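Local coordinates for protein octopine dehydrogenase (Pecten maximus, PDB 3C7A) that catalyses the NADH-dependent reductive condensation of L-arginine with pyruvate to D-octopine, the reverse of octopine dehydrogenation, at residues G221-K226 and V317-G322; V336-A341 and S350-I355; W357-E360 and K364-L367. All blocks are in the same frame, centred on the assembly; numbering follows the deposited sequence.

Contact 1: G221-K226 and V317-G322; sequences GSWDGK and VAPDFG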
loop_
_atom_site.group_PDB
_atom_site.type_symbol
_atom_site.label_atom_id
_atom_site.label_comp_id
_atom_site.label_asym_id
_atom_site.label_seq_id
_atom_site.Cartn_x
_atom_site.Cartn_y
_atom_site.Cartn_z
ATOM N N GLY A 221 -10.035 20.545 13.076
ATOM C CA GLY A 221 -10.971 21.036 12.056
ATOM C C GLY A 221 -11.352 22.502 12.148
ATOM O O GLY A 221 -11.340 23.214 11.141
ATOM N N SER A 222 -11.696 22.952 13.352
ATOM C CA SER A 222 -12.053 24.351 13.588
ATOM C C SER A 222 -11.140 24.985 14.642
ATOM O O SER A 222 -11.611 25.556 15.631
ATOM C CB SER A 222 -13.526 24.468 13.995
ATOM O OG SER A 222 -13.775 23.774 15.206
ATOM N N TRP A 223 -9.832 24.879 14.412
ATOM C CA TRP A 223 -8.816 25.375 15.341
ATOM C C TRP A 223 -8.706 26.901 15.298
ATOM O O TRP A 223 -8.620 27.496 14.222
ATOM C CB TRP A 223 -7.462 24.721 15.036
ATOM C CG TRP A 223 -6.369 25.031 16.027
ATOM C CD1 TRP A 223 -6.447 24.953 17.389
ATOM C CD2 TRP A 223 -5.026 25.434 15.726
ATOM N NE1 TRP A 223 -5.243 25.299 17.955
ATOM C CE2 TRP A 223 -4.352 25.598 16.957
ATOM C CE3 TRP A 223 -4.327 25.681 14.535
ATOM C CZ2 TRP A 223 -3.013 25.997 17.034
ATOM C CZ3 TRP A 223 -2.993 26.077 14.611
ATOM C CH2 TRP A 223 -2.353 26.232 15.855
ATOM N N ASP A 224 -8.707 27.519 16.478
ATOM C CA ASP A 224 -8.662 28.980 16.601
ATOM C C ASP A 224 -7.255 29.569 16.471
ATOM O O ASP A 224 -7.098 30.743 16.128
ATOM C CB ASP A 224 -9.323 29.442 17.913
ATOM C CG ASP A 224 -8.708 28.798 19.153
ATOM O OD1 ASP A 224 -7.725 28.033 19.033
ATOM O OD2 ASP A 224 -9.220 29.062 20.262
ATOM N N GLY A 225 -6.241 28.751 16.751
ATOM C CA GLY A 225 -4.844 29.171 16.644
ATOM C C GLY A 225 -4.117 29.300 17.972
ATOM O O GLY A 225 -3.037 29.892 18.037
ATOM N N LYS A 226 -4.703 28.739 19.029
ATOM C CA LYS A 226 -4.123 28.804 20.373
ATOM C C LYS A 226 -3.384 27.513 20.741
ATOM O O LYS A 226 -3.885 26.420 20.473
ATOM C CB LYS A 226 -5.205 29.126 21.413
ATOM C CG LYS A 226 -5.885 30.485 21.226
ATOM C CD LYS A 226 -4.923 31.647 21.455
ATOM C CE LYS A 226 -5.569 32.980 21.109
ATOM N NZ LYS A 226 -4.635 34.122 21.321
ATOM N N VAL A 317 2.803 24.089 22.284
ATOM C CA VAL A 317 3.045 23.334 21.044
ATOM C C VAL A 317 1.873 23.448 20.060
ATOM O O VAL A 317 0.746 23.760 20.456
ATOM C CB VAL A 317 3.369 21.828 21.308
ATOM C CG1 VAL A 317 4.714 21.669 22.014
ATOM C CG2 VAL A 317 2.249 21.144 22.092
ATOM N N ALA A 318 2.152 23.187 18.782
ATOM C CA ALA A 318 1.159 23.285 17.709
ATOM C C ALA A 318 1.271 22.104 16.729
ATOM O O ALA A 318 2.348 21.521 16.597
ATOM C CB ALA A 318 1.316 24.613 16.972
ATOM N N PRO A 319 0.161 21.751 16.037
ATOM C CA PRO A 319 0.162 20.619 15.097
ATOM C C PRO A 319 1.164 20.770 13.948
ATOM O O PRO A 319 1.260 21.842 13.343
ATOM C CB PRO A 319 -1.273 20.608 14.552
ATOM C CG PRO A 319 -1.801 21.978 14.818
ATOM C CD PRO A 319 -1.166 22.390 16.105
ATOM N N ASP A 320 1.897 19.694 13.663
ATOM C CA ASP A 320 2.899 19.679 12.596
ATOM C C ASP A 320 2.382 18.938 11.363
ATOM O O ASP A 320 2.370 17.704 11.322
ATOM C CB ASP A 320 4.213 19.057 13.099
ATOM C CG ASP A 320 5.316 19.042 12.038
ATOM O OD1 ASP A 320 5.308 19.893 11.124
ATOM O OD2 ASP A 320 6.208 18.173 12.132
ATOM N N PHE A 321 1.948 19.706 10.367
ATOM C CA PHE A 321 1.526 19.146 9.088
ATOM C C PHE A 321 2.739 18.977 8.173
ATOM O O PHE A 321 3.867 19.306 8.555
ATOM C CB PHE A 321 0.463 20.031 8.427
ATOM C CG PHE A 321 -0.830 20.112 9.198
ATOM C CD1 PHE A 321 -1.126 21.233 9.969
ATOM C CD2 PHE A 321 -1.751 19.067 9.153
ATOM C CE1 PHE A 321 -2.320 21.314 10.686
ATOM C CE2 PHE A 321 -2.947 19.138 9.867
ATOM C CZ PHE A 321 -3.231 20.264 10.634
ATOM N N GLY A 322 2.532 18.411 7.014
ATOM C CA GLY A 322 3.624 18.005 6.163
ATOM C C GLY A 322 4.560 16.881 6.588
ATOM O O GLY A 322 5.688 17.083 6.931
#

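Contact 2: V336-A341 and S350-I355; sequences VFKGVA and SNDKLI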
loop_
_atom_site.group_PDB
_atom_site.type_symbol
_atom_site.label_atom_id
_atom_site.label_comp_id
_atom_site.label_asym_id
_atom_site.label_seq_id
_atom_site.Cartn_x
_atom_site.Cartn_y
_atom_site.Cartn_z
ATOM N N VAL A 336 -8.337 8.003 -5.921
ATOM C CA VAL A 336 -8.561 6.811 -6.756
ATOM C C VAL A 336 -9.966 6.225 -6.534
ATOM O O VAL A 336 -10.644 5.838 -7.494
ATOM C CB VAL A 336 -7.466 5.721 -6.533
ATOM C CG1 VAL A 336 -7.614 4.578 -7.540
ATOM C CG2 VAL A 336 -6.065 6.324 -6.635
ATOM N N PHE A 337 -10.394 6.177 -5.271
ATOM C CA PHE A 337 -11.741 5.722 -4.896
ATOM C C PHE A 337 -12.850 6.605 -5.491
ATOM O O PHE A 337 -13.894 6.096 -5.909
ATOM C CB PHE A 337 -11.867 5.635 -3.364
ATOM C CG PHE A 337 -13.247 5.260 -2.873
ATOM C CD1 PHE A 337 -13.749 3.973 -3.062
ATOM C CD2 PHE A 337 -14.034 6.192 -2.197
ATOM C CE1 PHE A 337 -15.025 3.625 -2.602
ATOM C CE2 PHE A 337 -15.308 5.855 -1.731
ATOM C CZ PHE A 337 -15.804 4.568 -1.934
ATOM N N LYS A 338 -12.609 7.916 -5.532
ATOM C CA LYS A 338 -13.559 8.882 -6.102
ATOM C C LYS A 338 -13.800 8.649 -7.602
ATOM O O LYS A 338 -14.937 8.746 -8.075
ATOM C CB LYS A 338 -13.095 10.325 -5.825
ATOM C CG LYS A 338 -13.955 11.446 -6.437
ATOM C CD LYS A 338 -15.353 11.532 -5.821
ATOM C CE LYS A 338 -16.144 12.697 -6.411
ATOM N NZ LYS A 338 -17.543 12.761 -5.894
ATOM N N GLY A 339 -12.734 8.331 -8.334
ATOM C CA GLY A 339 -12.825 8.020 -9.765
ATOM C C GLY A 339 -13.702 6.819 -10.085
ATOM O O GLY A 339 -14.446 6.832 -11.072
ATOM N N VAL A 340 -13.610 5.784 -9.251
ATOM C CA VAL A 340 -14.428 4.572 -9.385
ATOM C C VAL A 340 -15.910 4.877 -9.121
ATOM O O VAL A 340 -16.789 4.377 -9.832
ATOM C CB VAL A 340 -13.923 3.431 -8.445
ATOM C CG1 VAL A 340 -14.802 2.184 -8.559
ATOM C CG2 VAL A 340 -12.468 3.080 -8.752
ATOM N N ALA A 341 -16.172 5.709 -8.112
ATOM C CA ALA A 341 -17.536 6.111 -7.747
ATOM C C ALA A 341 -18.250 6.900 -8.851
ATOM O O ALA A 341 -19.445 6.696 -9.085
ATOM C CB ALA A 341 -17.528 6.903 -6.443
ATOM N N SER A 350 -19.860 12.484 2.330
ATOM C CA SER A 350 -18.957 12.474 3.487
ATOM C C SER A 350 -17.479 12.379 3.094
ATOM O O SER A 350 -16.630 13.045 3.696
ATOM C CB SER A 350 -19.324 11.351 4.464
ATOM O OG SER A 350 -20.470 11.692 5.227
ATOM N N ASN A 351 -17.183 11.550 2.092
ATOM C CA ASN A 351 -15.827 11.438 1.543
ATOM C C ASN A 351 -15.357 12.732 0.871
ATOM O O ASN A 351 -14.182 13.093 0.971
ATOM C CB ASN A 351 -15.723 10.261 0.561
ATOM C CG ASN A 351 -15.477 8.926 1.258
ATOM O OD1 ASN A 351 -14.347 8.436 1.302
ATOM N ND2 ASN A 351 -16.535 8.332 1.797
ATOM N N ASP A 352 -16.280 13.422 0.197
ATOM C CA ASP A 352 -15.989 14.688 -0.493
ATOM C C ASP A 352 -15.516 15.797 0.452
ATOM O O ASP A 352 -14.623 16.576 0.105
ATOM C CB ASP A 352 -17.220 15.177 -1.272
ATOM C CG ASP A 352 -17.519 14.340 -2.511
ATOM O OD1 ASP A 352 -16.640 13.577 -2.972
ATOM O OD2 ASP A 352 -18.648 14.456 -3.034
ATOM N N LYS A 353 -16.118 15.859 1.640
ATOM C CA LYS A 353 -15.830 16.909 2.622
ATOM C C LYS A 353 -14.397 16.846 3.156
ATOM O O LYS A 353 -13.761 17.882 3.368
ATOM C CB LYS A 353 -16.842 16.859 3.774
ATOM C CG LYS A 353 -16.809 18.078 4.702
ATOM C CD LYS A 353 -18.050 18.164 5.585
ATOM C CE LYS A 353 -17.961 17.245 6.793
ATOM N NZ LYS A 353 -19.223 17.256 7.584
ATOM N N LEU A 354 -13.899 15.629 3.364
ATOM C CA LEU A 354 -12.538 15.415 3.862
ATOM C C LEU A 354 -11.473 15.707 2.804
ATOM O O LEU A 354 -10.367 16.135 3.138
ATOM C CB LEU A 354 -12.375 13.989 4.415
ATOM C CG LEU A 354 -13.215 13.585 5.634
ATOM C CD1 LEU A 354 -13.160 12.078 5.856
ATOM C CD2 LEU A 354 -12.785 14.332 6.901
ATOM N N ILE A 355 -11.814 15.476 1.536
ATOM C CA ILE A 355 -10.913 15.749 0.407
ATOM C C ILE A 355 -10.631 17.252 0.249
ATOM O O ILE A 355 -9.476 17.656 0.091
ATOM C CB ILE A 355 -11.453 15.144 -0.927
ATOM C CG1 ILE A 355 -11.431 13.610 -0.870
ATOM C CG2 ILE A 355 -10.641 15.638 -2.132
ATOM C CD1 ILE A 355 -12.322 12.928 -1.900
#

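Contact 3: W357-E360 and K364-L367; sequences WAQE and KEYL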
loop_
_atom_site.group_PDB
_atom_site.type_symbol
_atom_site.label_atom_id
_atom_site.label_comp_id
_atom_site.label_asym_id
_atom_site.label_seq_id
_atom_site.Cartn_x
_atom_site.Cartn_y
_atom_site.Cartn_z
ATOM N N TRP A 357 -10.901 19.718 2.457
ATOM C CA TRP A 357 -10.167 20.259 3.606
ATOM C C TRP A 357 -8.684 19.874 3.593
ATOM O O TRP A 357 -7.822 20.710 3.876
ATOM C CB TRP A 357 -10.823 19.821 4.925
ATOM C CG TRP A 357 -10.138 20.356 6.161
ATOM C CD1 TRP A 357 -10.297 21.594 6.717
ATOM C CD2 TRP A 357 -9.191 19.664 6.989
ATOM N NE1 TRP A 357 -9.507 21.718 7.836
ATOM C CE2 TRP A 357 -8.818 20.550 8.027
ATOM C CE3 TRP A 357 -8.619 18.384 6.955
ATOM C CZ2 TRP A 357 -7.900 20.195 9.025
ATOM C CZ3 TRP A 357 -7.705 18.031 7.947
ATOM C CH2 TRP A 357 -7.356 18.937 8.968
ATOM N N ALA A 358 -8.398 18.615 3.263
ATOM C CA ALA A 358 -7.035 18.075 3.322
ATOM C C ALA A 358 -6.095 18.618 2.242
ATOM O O ALA A 358 -4.923 18.879 2.521
ATOM C CB ALA A 358 -7.061 16.550 3.291
ATOM N N GLN A 359 -6.609 18.783 1.021
ATOM C CA GLN A 359 -5.801 19.285 -0.101
ATOM C C GLN A 359 -5.305 20.724 0.112
ATOM O O GLN A 359 -4.214 21.081 -0.340
ATOM C CB GLN A 359 -6.537 19.132 -1.448
ATOM C CG GLN A 359 -7.815 19.966 -1.617
ATOM C CD GLN A 359 -8.479 19.787 -2.981
ATOM O OE1 GLN A 359 -8.310 18.763 -3.648
ATOM N NE2 GLN A 359 -9.249 20.788 -3.395
ATOM N N GLU A 360 -6.102 21.530 0.813
ATOM C CA GLU A 360 -5.751 22.919 1.120
ATOM C C GLU A 360 -4.611 23.017 2.143
ATOM O O GLU A 360 -3.797 23.943 2.086
ATOM C CB GLU A 360 -6.991 23.682 1.612
ATOM C CG GLU A 360 -6.870 25.212 1.594
ATOM C CD GLU A 360 -6.286 25.796 2.880
ATOM O OE1 GLU A 360 -6.274 25.100 3.920
ATOM O OE2 GLU A 360 -5.843 26.964 2.850
ATOM N N LYS A 364 -2.219 21.782 -2.377
ATOM C CA LYS A 364 -2.466 21.106 -3.655
ATOM C C LYS A 364 -3.939 21.217 -4.069
ATOM O O LYS A 364 -4.789 21.590 -3.255
ATOM C CB LYS A 364 -2.042 19.631 -3.581
ATOM C CG LYS A 364 -0.570 19.388 -3.225
ATOM C CD LYS A 364 0.369 19.716 -4.383
ATOM C CE LYS A 364 1.820 19.465 -4.001
ATOM N NZ LYS A 364 2.767 19.886 -5.071
ATOM N N GLU A 365 -4.230 20.897 -5.331
ATOM C CA GLU A 365 -5.596 20.968 -5.866
ATOM C C GLU A 365 -5.902 19.781 -6.787
ATOM O O GLU A 365 -5.211 19.571 -7.787
ATOM C CB GLU A 365 -5.810 22.293 -6.613
ATOM C CG GLU A 365 -7.268 22.608 -6.950
ATOM C CD GLU A 365 -7.424 23.829 -7.847
ATOM O OE1 GLU A 365 -6.771 23.883 -8.912
ATOM O OE2 GLU A 365 -8.213 24.731 -7.493
ATOM N N TYR A 366 -6.941 19.017 -6.442
ATOM C CA TYR A 366 -7.348 17.840 -7.222
ATOM C C TYR A 366 -8.816 17.884 -7.675
ATOM O O TYR A 366 -9.120 17.594 -8.835
ATOM C CB TYR A 366 -7.095 16.543 -6.437
ATOM C CG TYR A 366 -5.702 16.391 -5.859
ATOM C CD1 TYR A 366 -4.600 16.160 -6.683
ATOM C CD2 TYR A 366 -5.492 16.457 -4.481
ATOM C CE1 TYR A 366 -3.320 16.013 -6.151
ATOM C CE2 TYR A 366 -4.218 16.312 -3.938
ATOM C CZ TYR A 366 -3.137 16.089 -4.778
ATOM O OH TYR A 366 -1.878 15.944 -4.241
ATOM N N LEU A 367 -9.714 18.237 -6.755
ATOM C CA LEU A 367 -11.157 18.251 -7.019
ATOM C C LEU A 367 -11.723 19.675 -7.001
ATOM O O LEU A 367 -11.455 20.443 -6.074
ATOM C CB LEU A 367 -11.889 17.370 -5.995
ATOM C CG LEU A 367 -13.372 17.024 -6.186
ATOM C CD1 LEU A 367 -13.566 15.968 -7.269
ATOM C CD2 LEU A 367 -13.978 16.548 -4.871
#

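Contact 1: G221-K226 and V317-G322
A CH-pi contact between W223 and P319 joins a loop to a β-hairpin in the α-helical domain. W223 lies in the loop after helix 211-220. P319 ends strand 316-319, which pairs antiparallel with strand 310-313. The two side chains come from opposite directions. P319 CD sits over one face of the indole, 4.3 Å from the centroid of the six-membered ring and 20° off its normal. The nearest ring atom is W223 CH2, at 4.0 Å from P319 CD. A318 CB approaches the same W223 CH2 obliquely at 4.2 Å. The A318 methyl also packs on V313 of the partner strand.

G225 CA covers the other face of the indole, 3.6 Å above the plane and over its centre, so the ring is sandwiched between its own loop and the hairpin. CG of W223 is anti to the backbone N (chi1 -173°), which swings the indole over G225 and towards the strand. W220 meets it edge-to-face. The loop adds an Asx turn, in which D224 OD1 accepts from K226 N at 3.1 Å. A backbone hydrogen bond between V317 and V228 ties loop and strand together further on. W223 NE1 donates to K226 O at 3.1 Å, close to the ring plane (14° out of it), which should restrain the indole's rotation.

Contact 2: V336-A341 and S350-I355
The ring of F337 and the amide of N351 meet across an α-helical hairpin, with their planes 47° apart. N351 OD1 approaches the ring obliquely. It is 4.1 Å from F337 CE2 and nearly as close to CD2. No hydrogen bond joins the two. N351 ND2 is bonded instead to E252 OE1 on helix 240-263. That helix also packs V256 against F337, and I348 from the connecting loop touches the F337 side chain as well.

The hairpin consists of helices 330-344 and 349-362, which run in roughly opposite directions. Their backbones are closest at K338 and N351, with CA atoms 8.4 Å apart. At that distance side chains have to bridge the gap, and K338 and D352 do so with a salt bridge. CG of K338 is anti to the backbone N, and a bend at chi2 (67°) turns the rest of the extended chain towards the second helix. The two side chains cross at about a right angle. The aliphatic part of the lysine takes part too, with K338 CE 3.6 Å from D352 OD1. An alanine here would remove the ammonium group and probably leave the D352 carboxylate without its cation, with a gap between the helices beside I348. The bond itself goes to one oxygen of the carboxylate. K338 NZ is hydrogen-bonded to D352 OD1 at 3.2 Å, on the syn lone pair of that oxygen, while D352 OD2 is merely near, 3.5 Å from K338 NZ.

Contact 3: W357-E360 and K364-L367
Q359 meets K364, Y366 and L367 with both its side chain and its backbone. CG lies between the backbone N and the carbonyl carbon (chi1 65°), the crowded position. Beyond CG the chain is extended. Together these torsions carry the amide past K364 to the backbone of Y366 and L367. On the way, Q359 CB packs 3.5 Å from K364 O.

The amide is used at both of its polar atoms. Q359 OE1 accepts from Y366 N at 3.1 Å, with the donor well above the carbonyl plane (51° out of it). It also takes a weak bond from L367 N. Q359 NE2 returns a weak bond to L367 O at 3.5 Å. The glutamine thus faces L367 much as a backbone peptide group would, accepting from its N-H and donating to its C=O. This pairing should restrain rotation of the buried amide.

The Y366 ring lies beside the glutamine, with Y366 CD2 3.7 Å from Q359 OE1, an oblique approach. The Y366 side chain packs on I330, P331 and I335 of helix 330-344.

The backbone bond is shorter and nearly straight. K364 N donates to Q359 O at 2.9 Å, with an N-H...O angle of 165°. It runs from residue i+5 to residue i and ties the loop back to the helix. The glutamine side chain joins the last part of helix 349-362 to the loop that follows it. Together they make the junction between a helix of the α-helical domain and the loop after it.

Contacts 2 and 3 share helix 349-362, and their centres are about 12 Å apart. They touch where K338 CE packs 4.3 Å from L367 CD1. Contact 1 lies farther out, its centre about 17 Å from that of contact 3 and about 24 Å from that of contact 2. It meets contact 3 where G221 O packs 4.1 Å from W357 NE1. None of the three contains a known substrate- or cofactor-binding residue. The side chain of F337 in contact 2 is about 10 Å from that of M206, which binds L-arginine. In contact 3 the Y366 side chain is about 12 Å from that of R324, an NAD(+)-binding residue, and the K364 side chain about 14 Å from the bound NAD.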